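Local coordinates for protein fumarate lyase (PDB 3C8T) that belongs to the fumarate lyase family of mainly helical proteins and is assembled from four protein chains, at residues S22-I27 and P64-L69; I27-E32 and V113-D118; Y78-L83 and D106-A111. All coordinates share one frame; numbering follows the deposited sequence.

Contact 1: residues S22-I27 and P64-L69; sequences SAQSFI and PEMERL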
ATOM      1  N   SER A  22       3.891  23.268 -11.621  1.00 35.67           N
ATOM      2  CA  SER A  22       3.547  23.371 -13.037  1.00 35.46           C
ATOM      3  C   SER A  22       4.817  23.316 -13.903  1.00 35.56           C
ATOM      4  O   SER A  22       5.932  23.525 -13.419  1.00 35.33           O
ATOM      5  CB  SER A  22       2.803  24.694 -13.293  1.00 35.50           C
ATOM      6  OG  SER A  22       3.665  25.798 -13.081  1.00 32.69           O
ATOM      7  N   ALA A  23       4.639  23.065 -15.182  1.00 35.31           N
ATOM      8  CA  ALA A  23       5.757  23.007 -16.113  1.00 35.99           C
ATOM      9  C   ALA A  23       6.541  24.321 -16.152  1.00 37.07           C
ATOM     10  O   ALA A  23       7.785  24.325 -16.117  1.00 37.34           O
ATOM     11  CB  ALA A  23       5.245  22.698 -17.452  1.00 35.61           C
ATOM     12  N   GLN A  24       5.800  25.430 -16.215  1.00 37.19           N
ATOM     13  CA  GLN A  24       6.361  26.780 -16.334  1.00 37.41           C
ATOM     14  C   GLN A  24       7.250  27.079 -15.144  1.00 37.08           C
ATOM     15  O   GLN A  24       8.382  27.571 -15.291  1.00 37.55           O
ATOM     16  CB  GLN A  24       5.228  27.808 -16.409  1.00 37.86           C
ATOM     17  CG  GLN A  24       4.280  27.676 -17.673  1.00 42.63           C
ATOM     18  CD  GLN A  24       3.413  26.360 -17.803  1.00 49.24           C
ATOM     19  OE1 GLN A  24       3.263  25.535 -16.868  1.00 50.37           O
ATOM     20  NE2 GLN A  24       2.832  26.186 -18.995  1.00 52.09           N
ATOM     21  N   SER A  25       6.730  26.803 -13.954  1.00 35.77           N
ATOM     22  CA  SER A  25       7.516  26.970 -12.760  1.00 35.30           C
ATOM     23  C   SER A  25       8.749  26.029 -12.741  1.00 34.04           C
ATOM     24  O   SER A  25       9.837  26.464 -12.439  1.00 34.51           O
ATOM     25  CB  SER A  25       6.634  26.824 -11.514  1.00 34.63           C
ATOM     26  OG  SER A  25       7.397  27.162 -10.385  1.00 37.07           O
ATOM     27  N   PHE A  26       8.583  24.768 -13.106  1.00 33.62           N
ATOM     28  CA  PHE A  26       9.707  23.806 -13.140  1.00 33.33           C
ATOM     29  C   PHE A  26      10.816  24.309 -14.049  1.00 32.46           C
ATOM     30  O   PHE A  26      11.952  24.474 -13.625  1.00 33.00           O
ATOM     31  CB  PHE A  26       9.236  22.411 -13.589  1.00 32.81           C
ATOM     32  CG  PHE A  26      10.332  21.364 -13.599  1.00 34.31           C
ATOM     33  CD1 PHE A  26      10.916  20.934 -12.404  1.00 33.68           C
ATOM     34  CD2 PHE A  26      10.751  20.781 -14.797  1.00 32.66           C
ATOM     35  CE1 PHE A  26      11.920  19.961 -12.394  1.00 36.39           C
ATOM     36  CE2 PHE A  26      11.757  19.800 -14.793  1.00 33.83           C
ATOM     37  CZ  PHE A  26      12.354  19.401 -13.588  1.00 33.80           C
ATOM     38  N   ILE A  27      10.461  24.569 -15.301  1.00 33.26           N
ATOM     39  CA  ILE A  27      11.341  25.173 -16.297  1.00 33.15           C
ATOM     40  C   ILE A  27      12.031  26.416 -15.787  1.00 32.97           C
ATOM     41  O   ILE A  27      13.244  26.520 -15.913  1.00 32.81           O
ATOM     42  CB  ILE A  27      10.598  25.467 -17.657  1.00 34.17           C
ATOM     43  CG1 ILE A  27      10.146  24.144 -18.301  1.00 35.18           C
ATOM     44  CG2 ILE A  27      11.480  26.354 -18.608  1.00 34.03           C
ATOM     45  CD1 ILE A  27      11.252  23.041 -18.363  1.00 36.35           C
ATOM     46  N   PRO A  64      10.882  30.869 -22.321  1.00 52.06           N
ATOM     47  CA  PRO A  64      10.857  29.584 -23.024  1.00 51.96           C
ATOM     48  C   PRO A  64       9.667  29.474 -23.961  1.00 51.90           C
ATOM     49  O   PRO A  64       8.629  30.089 -23.724  1.00 51.47           O
ATOM     50  CB  PRO A  64      10.711  28.565 -21.901  1.00 52.09           C
ATOM     51  CG  PRO A  64      10.119  29.352 -20.754  1.00 52.26           C
ATOM     52  CD  PRO A  64      10.755  30.699 -20.866  1.00 52.16           C
ATOM     53  N   GLU A  65       9.847  28.691 -25.019  1.00 51.79           N
ATOM     54  CA  GLU A  65       8.787  28.355 -25.931  1.00 52.13           C
ATOM     55  C   GLU A  65       8.205  27.012 -25.486  1.00 51.82           C
ATOM     56  O   GLU A  65       8.694  25.948 -25.886  1.00 51.74           O
ATOM     57  CB  GLU A  65       9.390  28.262 -27.328  1.00 52.48           C
ATOM     58  CG  GLU A  65       8.549  28.875 -28.396  1.00 54.63           C
ATOM     59  CD  GLU A  65       9.390  29.365 -29.557  1.00 58.58           C
ATOM     60  OE1 GLU A  65      10.376  30.110 -29.315  1.00 58.21           O
ATOM     61  OE2 GLU A  65       9.071  28.977 -30.711  1.00 60.92           O
ATOM     62  N   MET A  66       7.173  27.066 -24.639  1.00 52.23           N
ATOM     63  CA  MET A  66       6.664  25.876 -23.905  1.00 52.34           C
ATOM     64  C   MET A  66       6.109  24.718 -24.746  1.00 52.52           C
ATOM     65  O   MET A  66       6.341  23.553 -24.417  1.00 52.61           O
ATOM     66  CB  MET A  66       5.664  26.263 -22.800  1.00 51.69           C
ATOM     67  CG  MET A  66       6.279  27.083 -21.642  1.00 51.81           C
ATOM     68  SD  MET A  66       7.560  26.291 -20.611  1.00 51.07           S
ATOM     69  CE  MET A  66       6.654  24.806 -20.098  1.00 47.61           C
ATOM     70  N   GLU A  67       5.385  25.030 -25.814  1.00 52.59           N
ATOM     71  CA  GLU A  67       4.877  23.988 -26.717  1.00 53.03           C
ATOM     72  C   GLU A  67       6.003  23.249 -27.457  1.00 52.89           C
ATOM     73  O   GLU A  67       5.970  22.026 -27.571  1.00 53.73           O
ATOM     74  CB  GLU A  67       3.826  24.580 -27.704  1.00 53.28           C
ATOM     75  N   ARG A  68       7.010  23.998 -27.924  1.00 52.99           N
ATOM     76  CA  ARG A  68       8.234  23.446 -28.545  1.00 52.91           C
ATOM     77  C   ARG A  68       8.953  22.527 -27.545  1.00 52.81           C
ATOM     78  O   ARG A  68       9.355  21.414 -27.892  1.00 52.04           O
ATOM     79  CB  ARG A  68       9.156  24.586 -28.983  1.00 52.64           C
ATOM     80  CG  ARG A  68       9.856  24.412 -30.338  1.00 54.35           C
ATOM     81  CD  ARG A  68      10.509  25.742 -30.797  1.00 53.76           C
ATOM     82  NE  ARG A  68      11.960  25.769 -30.585  1.00 58.43           N
ATOM     83  CZ  ARG A  68      12.655  26.852 -30.220  1.00 62.20           C
ATOM     84  NH1 ARG A  68      12.039  28.014 -29.990  1.00 64.28           N
ATOM     85  NH2 ARG A  68      13.974  26.782 -30.058  1.00 63.85           N
ATOM     86  N   LEU A  69       9.077  22.997 -26.293  1.00 53.04           N
ATOM     87  CA  LEU A  69       9.655  22.212 -25.198  1.00 52.44           C
ATOM     88  C   LEU A  69       8.929  20.893 -24.979  1.00 52.08           C
ATOM     89  O   LEU A  69       9.565  19.832 -24.902  1.00 51.51           O
ATOM     90  CB  LEU A  69       9.685  23.013 -23.892  1.00 52.62           C
ATOM     91  CG  LEU A  69      10.988  23.729 -23.517  1.00 52.30           C
ATOM     92  CD1 LEU A  69      10.944  24.298 -22.101  1.00 50.47           C
ATOM     93  CD2 LEU A  69      12.169  22.774 -23.664  1.00 52.43           C
TER
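M66 reaches across to the first turn of helix 23-43 and sets its terminal methyl against it: CE lies 3.7 Å from CB of A23 and 4.0 Å from CG1 of I27. The bends at chi2 (-64°) and chi3 (-55°) fold the thioether round, bringing CE against A23 while SD stays alongside I27. I27 is the other main contributor. M66 and I27 run alongside each other, pointing opposite ways, whereas L69 meets I27 tip to tip, its CD1 3.9 Å from I27 CG1. With CG1 beside its backbone N (chi1 -64°), I27 points its two branches at different partners: CG1 takes M66 and L69, and CG2 rests on the ring of P64, 3.9 Å from CG. In this close-packed apolar patch M66 and I27 bury most of the surface, with the buried A23 and L69 beside them, and no hydrogen bond crosses it.

Toward solvent the contact thins out. The exposed Q24 meets the same methyl loosely, through its backbone N, 4.0 Å from M66 CE, and through its amide, NE2 standing 4.2 Å from that carbon.

Both segments are helix starts. S22 is the N-cap of helix 23-43, its OG accepting a weak bond from S25 N, and E65 is the N-cap of helix 66-76. L69 also packs on P82, L83 and Q86 of helix 80-91, F26 lies against helix 104-140, and the F26 ring meets Y8 of the second subunit edge-to-face, so the start of helix 23-43 sits between helix 66-76, helix 104-140 and a neighbouring chain.

Contact 2: residues I27-E32 and V113-D118; sequences ISRCVE and VLQIRD
The guanidinium of R29 has L114 CB over one face, 3.8 Å above the plane and offset toward the rim, and carboxylates of E32 and D118 at its edge. R29 and D118 reach toward each other from opposite directions. R29 NH2 donates to D118 OD2 at 2.8 Å, and although the acceptor lies in the guanidinium plane, the donor approaches from above the carboxylate plane, 40° out of it; the N-H...O angle of 139° is far from straight. E32, one helical turn along from R29, receives NE at 2.9 Å on the syn side of OE1 but tilted out of both planes, and NH1 adds a weak bond to the same oxygen. Held by a carboxylate from each helix, the guanidinium is limited in its rotation, and the two carboxylates probably offset its charge and that of nearby R117.

R29, E32 and D118 thus form a salt-bridge network between helix 23-43 and helix 104-140, two members of the largely helical fumarate lyase fold. The axes of the two short segments come within 10.2 Å and their N-to-C directions lie 118° apart.

Bends along the R29 chain turn it back over L114 instead of letting it run straight out. Its aliphatic part is used as well: R29 CG touches Q115 CG at 4.0 Å, and L114 CD1 reaches the carbonyl O of R29 at 3.9 Å and also packs against the E32 carboxylate carbon. A water extends the polar side, donating to L114 O at 2.7 Å and to D118 OD1, and accepting weak bonds from R29 NH1 and R117 NE. R117 turns its other end to the carbonyl O of L215, while Q115 NE2 makes a weak bond to L20 O.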
ATOM      1  N   ILE A  27      10.461  24.569 -15.301  1.00 33.26           N
ATOM      2  CA  ILE A  27      11.341  25.173 -16.297  1.00 33.15           C
ATOM      3  C   ILE A  27      12.031  26.416 -15.787  1.00 32.97           C
ATOM      4  O   ILE A  27      13.244  26.520 -15.913  1.00 32.81           O
ATOM      5  CB  ILE A  27      10.598  25.467 -17.657  1.00 34.17           C
ATOM      6  CG1 ILE A  27      10.146  24.144 -18.301  1.00 35.18           C
ATOM      7  CG2 ILE A  27      11.480  26.354 -18.608  1.00 34.03           C
ATOM      8  CD1 ILE A  27      11.252  23.041 -18.363  1.00 36.35           C
ATOM      9  N   SER A  28      11.303  27.362 -15.198  1.00 33.47           N
ATOM     10  CA  SER A  28      12.007  28.569 -14.688  1.00 34.89           C
ATOM     11  C   SER A  28      13.076  28.265 -13.584  1.00 34.68           C
ATOM     12  O   SER A  28      14.141  28.920 -13.542  1.00 35.46           O
ATOM     13  CB  SER A  28      11.030  29.666 -14.276  1.00 34.51           C
ATOM     14  OG  SER A  28      10.458  29.344 -13.041  1.00 40.45           O
ATOM     15  N   ARG A  29      12.822  27.259 -12.740  1.00 34.12           N
ATOM     16  CA  ARG A  29      13.834  26.780 -11.769  1.00 34.44           C
ATOM     17  C   ARG A  29      15.001  26.083 -12.462  1.00 33.80           C
ATOM     18  O   ARG A  29      16.119  26.161 -11.982  1.00 33.59           O
ATOM     19  CB  ARG A  29      13.257  25.811 -10.719  1.00 34.78           C
ATOM     20  CG  ARG A  29      11.957  26.209  -9.982  1.00 37.31           C
ATOM     21  CD  ARG A  29      11.759  27.696  -9.706  1.00 43.00           C
ATOM     22  NE  ARG A  29      12.684  28.259  -8.721  1.00 46.24           N
ATOM     23  CZ  ARG A  29      12.359  28.571  -7.462  1.00 48.21           C
ATOM     24  NH1 ARG A  29      13.269  29.084  -6.639  1.00 48.50           N
ATOM     25  NH2 ARG A  29      11.137  28.342  -7.013  1.00 49.77           N
ATOM     26  N   CYS A  30      14.716  25.397 -13.574  1.00 33.55           N
ATOM     27  CA  CYS A  30      15.735  24.792 -14.439  1.00 33.81           C
ATOM     28  C   CYS A  30      16.697  25.813 -15.026  1.00 34.71           C
ATOM     29  O   CYS A  30      17.926  25.631 -14.967  1.00 34.31           O
ATOM     30  CB  CYS A  30      15.110  23.937 -15.546  1.00 33.44           C
ATOM     31  SG  CYS A  30      14.439  22.288 -14.995  1.00 34.73           S
ATOM     32  N   VAL A  31      16.138  26.901 -15.567  1.00 35.39           N
ATOM     33  CA  VAL A  31      16.929  28.049 -16.002  1.00 35.51           C
ATOM     34  C   VAL A  31      17.706  28.642 -14.821  1.00 36.51           C
ATOM     35  O   VAL A  31      18.932  28.860 -14.926  1.00 38.25           O
ATOM     36  CB  VAL A  31      16.028  29.137 -16.664  1.00 35.82           C
ATOM     37  CG1 VAL A  31      16.860  30.301 -17.140  1.00 36.60           C
ATOM     38  CG2 VAL A  31      15.215  28.548 -17.816  1.00 34.03           C
ATOM     39  N   GLU A  32      17.019  28.875 -13.693  1.00 36.42           N
ATOM     40  CA  GLU A  32      17.669  29.393 -12.480  1.00 36.76           C
ATOM     41  C   GLU A  32      18.912  28.584 -12.107  1.00 35.17           C
ATOM     42  O   GLU A  32      19.959  29.148 -11.793  1.00 35.62           O
ATOM     43  CB  GLU A  32      16.662  29.525 -11.306  1.00 36.49           C
ATOM     44  CG  GLU A  32      17.322  29.824  -9.970  1.00 39.88           C
ATOM     45  CD  GLU A  32      16.364  29.971  -8.791  1.00 40.97           C
ATOM     46  OE1 GLU A  32      15.115  29.859  -8.965  1.00 45.30           O
ATOM     47  OE2 GLU A  32      16.881  30.213  -7.663  1.00 45.60           O
ATOM     48  N   VAL A 113      14.346  20.371  -5.975  1.00 29.16           N
ATOM     49  CA  VAL A 113      14.665  20.845  -4.625  1.00 28.56           C
ATOM     50  C   VAL A 113      14.229  22.316  -4.420  1.00 28.40           C
ATOM     51  O   VAL A 113      13.702  22.675  -3.375  1.00 28.82           O
ATOM     52  CB  VAL A 113      16.154  20.557  -4.255  1.00 28.94           C
ATOM     53  CG1 VAL A 113      16.637  21.403  -3.102  1.00 26.55           C
ATOM     54  CG2 VAL A 113      16.356  19.043  -3.932  1.00 29.09           C
ATOM     55  N   LEU A 114      14.377  23.147  -5.437  1.00 27.77           N
ATOM     56  CA  LEU A 114      13.951  24.537  -5.337  1.00 28.33           C
ATOM     57  C   LEU A 114      12.427  24.657  -5.142  1.00 29.36           C
ATOM     58  O   LEU A 114      11.959  25.495  -4.364  1.00 29.10           O
ATOM     59  CB  LEU A 114      14.399  25.344  -6.577  1.00 27.13           C
ATOM     60  CG  LEU A 114      15.924  25.481  -6.708  1.00 26.95           C
ATOM     61  CD1 LEU A 114      16.289  25.985  -8.105  1.00 25.42           C
ATOM     62  CD2 LEU A 114      16.470  26.375  -5.639  1.00 25.60           C
ATOM     63  N   GLN A 115      11.662  23.847  -5.871  1.00 29.33           N
ATOM     64  CA  GLN A 115      10.228  23.784  -5.665  1.00 30.05           C
ATOM     65  C   GLN A 115       9.891  23.255  -4.260  1.00 29.77           C
ATOM     66  O   GLN A 115       9.069  23.843  -3.559  1.00 31.40           O
ATOM     67  CB  GLN A 115       9.640  22.881  -6.725  1.00 30.83           C
ATOM     68  CG  GLN A 115       9.655  23.465  -8.170  1.00 31.13           C
ATOM     69  CD  GLN A 115       9.184  22.423  -9.180  1.00 31.19           C
ATOM     70  OE1 GLN A 115       9.591  21.273  -9.120  1.00 32.51           O
ATOM     71  NE2 GLN A 115       8.295  22.812 -10.080  1.00 35.27           N
ATOM     72  N   ILE A 116      10.504  22.143  -3.849  1.00 29.02           N
ATOM     73  CA  ILE A 116      10.342  21.618  -2.468  1.00 28.55           C
ATOM     74  C   ILE A 116      10.580  22.690  -1.369  1.00 30.85           C
ATOM     75  O   ILE A 116       9.863  22.711  -0.360  1.00 32.18           O
ATOM     76  CB  ILE A 116      11.214  20.339  -2.224  1.00 28.61           C
ATOM     77  CG1 ILE A 116      10.727  19.166  -3.141  1.00 27.32           C
ATOM     78  CG2 ILE A 116      11.140  19.869  -0.789  1.00 22.36           C
ATOM     79  CD1 ILE A 116      11.635  17.916  -3.125  1.00 27.29           C
ATOM     80  N   ARG A 117      11.578  23.564  -1.552  1.00 30.19           N
ATOM     81  CA  ARG A 117      11.755  24.695  -0.650  1.00 30.96           C
ATOM     82  C   ARG A 117      10.497  25.572  -0.562  1.00 31.72           C
ATOM     83  O   ARG A 117      10.028  25.907   0.543  1.00 30.97           O
ATOM     84  CB  ARG A 117      12.962  25.542  -1.049  1.00 30.06           C
ATOM     85  CG  ARG A 117      13.217  26.626  -0.024  1.00 32.57           C
ATOM     86  CD  ARG A 117      14.656  27.050   0.015  1.00 33.94           C
ATOM     87  NE  ARG A 117      15.056  27.602  -1.268  1.00 36.34           N
ATOM     88  CZ  ARG A 117      16.292  28.005  -1.536  1.00 36.69           C
ATOM     89  NH1 ARG A 117      17.225  27.914  -0.602  1.00 38.87           N
ATOM     90  NH2 ARG A 117      16.584  28.474  -2.735  1.00 38.66           N
ATOM     91  N   ASP A 118       9.962  25.970  -1.722  1.00 32.28           N
ATOM     92  CA  ASP A 118       8.681  26.697  -1.740  1.00 33.27           C
ATOM     93  C   ASP A 118       7.512  25.834  -1.217  1.00 32.04           C
ATOM     94  O   ASP A 118       6.681  26.321  -0.487  1.00 30.61           O
ATOM     95  CB  ASP A 118       8.348  27.221  -3.148  1.00 33.59           C
ATOM     96  CG  ASP A 118       9.401  28.217  -3.688  1.00 39.16           C
ATOM     97  OD1 ASP A 118      10.307  28.637  -2.916  1.00 43.01           O
ATOM     98  OD2 ASP A 118       9.320  28.572  -4.899  1.00 40.72           O
TER
HETATM   99  O   HOH W   1      12.874  27.931  -3.845  1.00 33.88           O

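Contact 3: residues Y78-L83 and D106-A111; sequences YPILPL and DIMDTA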
ATOM      1  N   TYR A  78      13.512  13.988 -22.056  1.00 39.28           N
ATOM      2  CA  TYR A  78      13.630  14.979 -20.965  1.00 37.83           C
ATOM      3  C   TYR A  78      13.605  16.428 -21.458  1.00 36.92           C
ATOM      4  O   TYR A  78      13.998  16.678 -22.574  1.00 35.76           O
ATOM      5  CB  TYR A  78      14.918  14.721 -20.175  1.00 37.99           C
ATOM      6  CG  TYR A  78      15.026  13.311 -19.647  1.00 36.71           C
ATOM      7  CD1 TYR A  78      14.316  12.923 -18.531  1.00 33.71           C
ATOM      8  CD2 TYR A  78      15.825  12.367 -20.283  1.00 38.61           C
ATOM      9  CE1 TYR A  78      14.387  11.652 -18.039  1.00 36.31           C
ATOM     10  CE2 TYR A  78      15.902  11.048 -19.800  1.00 38.71           C
ATOM     11  CZ  TYR A  78      15.189  10.712 -18.662  1.00 38.83           C
ATOM     12  OH  TYR A  78      15.255   9.439 -18.143  1.00 38.58           O
ATOM     13  N   PRO A  79      13.100  17.386 -20.639  1.00 36.62           N
ATOM     14  CA  PRO A  79      13.089  18.758 -21.151  1.00 36.00           C
ATOM     15  C   PRO A  79      14.427  19.481 -21.072  1.00 36.33           C
ATOM     16  O   PRO A  79      14.539  20.556 -21.663  1.00 36.48           O
ATOM     17  CB  PRO A  79      12.068  19.465 -20.235  1.00 35.69           C
ATOM     18  CG  PRO A  79      12.223  18.759 -18.907  1.00 36.90           C
ATOM     19  CD  PRO A  79      12.446  17.298 -19.310  1.00 36.77           C
ATOM     20  N   ILE A  80      15.418  18.931 -20.359  1.00 34.71           N
ATOM     21  CA  ILE A  80      16.611  19.711 -20.072  1.00 34.74           C
ATOM     22  C   ILE A  80      17.446  20.115 -21.297  1.00 35.34           C
ATOM     23  O   ILE A  80      17.818  21.270 -21.437  1.00 35.35           O
ATOM     24  CB  ILE A  80      17.521  19.072 -18.998  1.00 34.03           C
ATOM     25  CG1 ILE A  80      16.779  18.914 -17.664  1.00 33.90           C
ATOM     26  CG2 ILE A  80      18.789  19.873 -18.830  1.00 34.01           C
ATOM     27  CD1 ILE A  80      15.818  20.074 -17.277  1.00 32.78           C
ATOM     28  N   LEU A  81      17.785  19.167 -22.154  1.00 36.47           N
ATOM     29  CA  LEU A  81      18.637  19.511 -23.285  1.00 37.99           C
ATOM     30  C   LEU A  81      17.925  20.389 -24.310  1.00 37.42           C
ATOM     31  O   LEU A  81      18.549  21.297 -24.812  1.00 38.01           O
ATOM     32  CB  LEU A  81      19.352  18.272 -23.892  1.00 38.42           C
ATOM     33  CG  LEU A  81      20.375  17.629 -22.921  1.00 40.23           C
ATOM     34  CD1 LEU A  81      20.962  16.323 -23.469  1.00 40.56           C
ATOM     35  CD2 LEU A  81      21.515  18.562 -22.544  1.00 40.17           C
ATOM     36  N   PRO A  82      16.622  20.143 -24.600  1.00 37.29           N
ATOM     37  CA  PRO A  82      15.864  21.109 -25.388  1.00 37.46           C
ATOM     38  C   PRO A  82      15.802  22.492 -24.732  1.00 37.97           C
ATOM     39  O   PRO A  82      16.002  23.511 -25.418  1.00 38.64           O
ATOM     40  CB  PRO A  82      14.458  20.482 -25.453  1.00 37.60           C
ATOM     41  CG  PRO A  82      14.649  19.066 -25.226  1.00 36.67           C
ATOM     42  CD  PRO A  82      15.789  18.961 -24.276  1.00 37.27           C
ATOM     43  N   LEU A  83      15.554  22.552 -23.423  1.00 37.27           N
ATOM     44  CA  LEU A  83      15.600  23.853 -22.766  1.00 37.62           C
ATOM     45  C   LEU A  83      16.990  24.538 -22.914  1.00 38.00           C
ATOM     46  O   LEU A  83      17.075  25.764 -23.147  1.00 38.34           O
ATOM     47  CB  LEU A  83      15.154  23.771 -21.296  1.00 37.20           C
ATOM     48  CG  LEU A  83      15.570  25.010 -20.482  1.00 37.55           C
ATOM     49  CD1 LEU A  83      14.743  26.239 -20.861  1.00 35.37           C
ATOM     50  CD2 LEU A  83      15.498  24.709 -18.983  1.00 39.48           C
ATOM     51  N   ASP A 106      20.912  16.226 -12.706  1.00 29.02           N
ATOM     52  CA  ASP A 106      21.413  17.314 -11.859  1.00 29.85           C
ATOM     53  C   ASP A 106      20.443  18.492 -11.891  1.00 29.14           C
ATOM     54  O   ASP A 106      20.056  19.013 -10.864  1.00 29.43           O
ATOM     55  CB  ASP A 106      22.773  17.796 -12.322  1.00 29.33           C
ATOM     56  CG  ASP A 106      23.850  16.791 -12.098  1.00 32.56           C
ATOM     57  OD1 ASP A 106      23.688  15.878 -11.256  1.00 36.65           O
ATOM     58  OD2 ASP A 106      24.891  16.929 -12.763  1.00 32.38           O
ATOM     59  N   ILE A 107      20.061  18.903 -13.096  1.00 30.20           N
ATOM     60  CA  ILE A 107      19.219  20.080 -13.269  1.00 29.25           C
ATOM     61  C   ILE A 107      17.813  19.809 -12.770  1.00 29.10           C
ATOM     62  O   ILE A 107      17.221  20.678 -12.091  1.00 29.44           O
ATOM     63  CB  ILE A 107      19.169  20.583 -14.740  1.00 29.24           C
ATOM     64  CG1 ILE A 107      20.577  20.747 -15.342  1.00 30.68           C
ATOM     65  CG2 ILE A 107      18.404  21.917 -14.822  1.00 29.34           C
ATOM     66  CD1 ILE A 107      21.557  21.669 -14.567  1.00 28.19           C
ATOM     67  N   MET A 108      17.298  18.610 -13.085  1.00 28.46           N
ATOM     68  CA  MET A 108      15.938  18.185 -12.663  1.00 28.00           C
ATOM     69  C   MET A 108      15.804  17.942 -11.154  1.00 28.58           C
ATOM     70  O   MET A 108      14.800  18.348 -10.569  1.00 28.67           O
ATOM     71  CB  MET A 108      15.487  16.956 -13.451  1.00 28.49           C
ATOM     72  CG  MET A 108      15.301  17.221 -14.953  1.00 28.44           C
ATOM     73  SD  MET A 108      14.690  15.809 -15.954  1.00 27.01           S
ATOM     74  CE  MET A 108      12.973  15.849 -15.397  1.00 29.99           C
ATOM     75  N   ASP A 109      16.822  17.332 -10.527  1.00 28.03           N
ATOM     76  CA  ASP A 109      16.859  17.156  -9.074  1.00 28.09           C
ATOM     77  C   ASP A 109      16.947  18.492  -8.353  1.00 28.09           C
ATOM     78  O   ASP A 109      16.221  18.766  -7.386  1.00 27.92           O
ATOM     79  CB  ASP A 109      18.096  16.341  -8.668  1.00 28.30           C
ATOM     80  CG  ASP A 109      17.845  14.821  -8.621  1.00 29.83           C
ATOM     81  OD1 ASP A 109      16.725  14.363  -8.882  1.00 29.49           O
ATOM     82  OD2 ASP A 109      18.797  14.078  -8.298  1.00 31.66           O
ATOM     83  N   THR A 110      17.846  19.332  -8.832  1.00 28.43           N
ATOM     84  CA  THR A 110      18.054  20.651  -8.220  1.00 27.23           C
ATOM     85  C   THR A 110      16.862  21.564  -8.378  1.00 26.95           C
ATOM     86  O   THR A 110      16.458  22.201  -7.411  1.00 27.61           O
ATOM     87  CB  THR A 110      19.327  21.345  -8.753  1.00 28.00           C
ATOM     88  OG1 THR A 110      20.480  20.557  -8.419  1.00 27.51           O
ATOM     89  CG2 THR A 110      19.458  22.736  -8.103  1.00 26.14           C
ATOM     90  N   ALA A 111      16.282  21.641  -9.572  1.00 27.33           N
ATOM     91  CA  ALA A 111      15.022  22.394  -9.759  1.00 27.44           C
ATOM     92  C   ALA A 111      13.886  21.876  -8.885  1.00 28.09           C
ATOM     93  O   ALA A 111      13.085  22.662  -8.376  1.00 27.49           O
ATOM     94  CB  ALA A 111      14.585  22.380 -11.225  1.00 27.90           C
TER
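I80 and M108 make the closest approach, CG1 of I80 lying 3.5 Å from CG of M108. The two side chains meet at a slant, and I80 continues onto I107, where its CD1 stands 4.0 Å from I107 CG2. M108 then runs on past I80: extended at chi2 (-177°), it carries SD to Y78, 3.9 Å from CD1, and the turn at chi3 (74°) brings CE near P79 CD. The sulfur lies 5.0 Å from the centroid of the Y78 ring and 59° off its normal, an oblique Met-aromatic contact.

Further residues pack against this apolar first shell. Y78 also packs on T315 and W322 of helix 315-344, M108 on W318 of that helix, and I80 on C30 of helix 23-43; Y8 of the second subunit touches Y78, P79 and M108. Next to these residues on helix 104-140, D106 is hydrogen-bonded to H225 and to the backbone N of S191, G192 and T103, and D109 forms a salt bridge with R228.

The whole is a buried apolar contact, with a Met-aromatic element, between the 78-83 segment leading into helix 80-91 and helix 104-140 of the helical lyase fold.

The three contacts lie on the same side of the chain's centre, 10 to 12 Å apart between centres, in the lyase family region of the chain. Contacts 1 and 2 share I27 and helix 23-43, and their segments alternate along the chain. Contacts 2 and 3 share helix 104-140, contact 3 being nested in the loop that contact 2 closes. Contact 1 closes before contact 3 opens, and their helices 66-76 and 80-91 are consecutive. F26 packs on M108 and A111, and R29 CB on A111 CB, so the contacts merge into one helical cluster. Contacts 1 and 3 also touch the second subunit, so this part of the cluster lies at a subunit interface.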